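Local coordinates for protein scyllo-inositol 2-dehydrogenase (NADP(+)) IolW (Bacillus subtilis subsp. subtilis, PDB 3GDO) that catalyses the reversible NADPH-dependent reduction of scyllo-inosose to scyllo-inositol and cannot use NADH in place of NADPH, at residues Glu56-Glu59 / Ile60-Pro64. Sequence-based numbering, arbitrary orientation.
Sequences ELEE and ITNDP
L57 and T61, one helical turn apart, cross their side chains at about a right angle, the methyl CG2 of T61 lying 3.7 Å from CD1 of L57. The other branch of T61, OG1, sits between its own N and carbonyl carbon (chi1 62°) and rests 3.2 Å from CA of E58. O of L57 accepts two backbone hydrogen bonds, from N of T61 at 3.0 Å and, from above the carbonyl plane, from N of I60. The short helix 58-61 follows edge strand 52-54 in the Rossmann-type nucleotide-binding domain; L57 and I60 face the sheet, both touching L11, while L57 also meets H81 and A84 of helix 78-87. A glycine in place of T61 would probably leave CD1 of L57 without its CG2 neighbour and strip OG1 from beside CA of E58. On the outer side E58 and N62 run side by side, carboxylate and amide planes 70° apart, with ND2 of N62 3.6 Å from CB of E58; N of N62 hydrogen-bonds to O of E58 at 2.8 Å. OE2 of E59 accepts from N of E56 at 3.1 Å, met from above the carboxylate plane, and from N of H55. D63 salt-bridges K35 through OD2 and accepts from N of A65 through OD1.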
loop_
_atom_site.group_PDB
_atom_site.type_symbol
_atom_site.label_atom_id
_atom_site.label_comp_id
_atom_site.label_asym_id
_atom_site.label_seq_id
_atom_site.Cartn_x
_atom_site.Cartn_y
_atom_site.Cartn_z
ATOM N N GLU B 56 -24.911 36.007 18.194
ATOM C CA GLU B 56 -25.889 34.973 18.555
ATOM C C GLU B 56 -26.300 34.158 17.345
ATOM O O GLU B 56 -26.443 34.714 16.261
ATOM C CB GLU B 56 -27.144 35.591 19.168
ATOM C CG GLU B 56 -27.560 34.892 20.428
ATOM C CD GLU B 56 -26.403 34.792 21.418
ATOM O OE1 GLU B 56 -25.702 35.807 21.626
ATOM O OE2 GLU B 56 -26.196 33.694 21.977
ATOM N N LEU B 57 -26.515 32.857 17.550
ATOM C CA LEU B 57 -27.018 31.988 16.482
ATOM C C LEU B 57 -28.356 32.492 15.909
ATOM O O LEU B 57 -28.527 32.530 14.693
ATOM C CB LEU B 57 -27.099 30.530 16.953
ATOM C CG LEU B 57 -27.574 29.482 15.932
ATOM C CD1 LEU B 57 -26.840 29.596 14.606
ATOM C CD2 LEU B 57 -27.466 28.080 16.502
ATOM N N GLU B 58 -29.257 32.937 16.797
ATOM C CA GLU B 58 -30.586 33.468 16.423
ATOM C C GLU B 58 -30.532 34.607 15.451
ATOM O O GLU B 58 -31.456 34.781 14.654
ATOM C CB GLU B 58 -31.374 33.957 17.642
ATOM C CG GLU B 58 -31.924 32.857 18.498
ATOM C CD GLU B 58 -30.836 32.106 19.255
ATOM O OE1 GLU B 58 -29.722 32.660 19.450
ATOM O OE2 GLU B 58 -31.096 30.948 19.651
ATOM N N GLU B 59 -29.485 35.413 15.541
ATOM C CA GLU B 59 -29.319 36.524 14.620
ATOM C C GLU B 59 -29.182 36.039 13.156
ATOM O O GLU B 59 -29.261 36.823 12.204
ATOM C CB GLU B 59 -28.117 37.371 15.045
ATOM C CG GLU B 59 -28.219 37.999 16.472
ATOM C CD GLU B 59 -27.066 38.983 16.774
ATOM O OE1 GLU B 59 -26.926 39.990 16.023
ATOM O OE2 GLU B 59 -26.291 38.741 17.744
ATOM N N ILE B 60 -28.947 34.740 12.996
ATOM C CA ILE B 60 -28.947 34.094 11.687
ATOM C C ILE B 60 -30.211 33.236 11.520
ATOM O O ILE B 60 -30.873 33.301 10.477
ATOM C CB ILE B 60 -27.696 33.192 11.509
ATOM C CG1 ILE B 60 -26.398 33.989 11.737
ATOM C CG2 ILE B 60 -27.724 32.447 10.162
ATOM C CD1 ILE B 60 -25.765 34.575 10.513
ATOM N N THR B 61 -30.538 32.432 12.532
ATOM C CA THR B 61 -31.649 31.491 12.395
ATOM C C THR B 61 -33.033 32.169 12.335
ATOM O O THR B 61 -33.940 31.644 11.698
ATOM C CB THR B 61 -31.657 30.403 13.487
ATOM O OG1 THR B 61 -31.813 31.019 14.761
ATOM C CG2 THR B 61 -30.357 29.611 13.459
ATOM N N ASN B 62 -33.179 33.324 12.990
ATOM C CA ASN B 62 -34.433 34.076 12.976
ATOM C C ASN B 62 -34.495 35.100 11.890
ATOM O O ASN B 62 -35.537 35.732 11.709
ATOM C CB ASN B 62 -34.667 34.807 14.294
ATOM C CG ASN B 62 -34.816 33.872 15.447
ATOM O OD1 ASN B 62 -34.928 32.663 15.263
ATOM N ND2 ASN B 62 -34.809 34.420 16.659
ATOM N N ASP B 63 -33.383 35.321 11.201
ATOM C CA ASP B 63 -33.398 36.294 10.124
ATOM C C ASP B 63 -34.004 35.651 8.871
ATOM O O ASP B 63 -33.359 34.799 8.226
ATOM C CB ASP B 63 -32.005 36.856 9.861
ATOM C CG ASP B 63 -31.979 37.803 8.680
ATOM O OD1 ASP B 63 -33.020 37.935 8.015
ATOM O OD2 ASP B 63 -30.935 38.420 8.383
ATOM N N PRO B 64 -35.243 36.069 8.505
ATOM C CA PRO B 64 -35.954 35.509 7.327
ATOM C C PRO B 64 -35.300 35.774 5.979
ATOM O O PRO B 64 -35.624 35.111 4.993
ATOM C CB PRO B 64 -37.342 36.203 7.361
ATOM C CG PRO B 64 -37.168 37.402 8.264
ATOM C CD PRO B 64 -36.087 37.018 9.264
#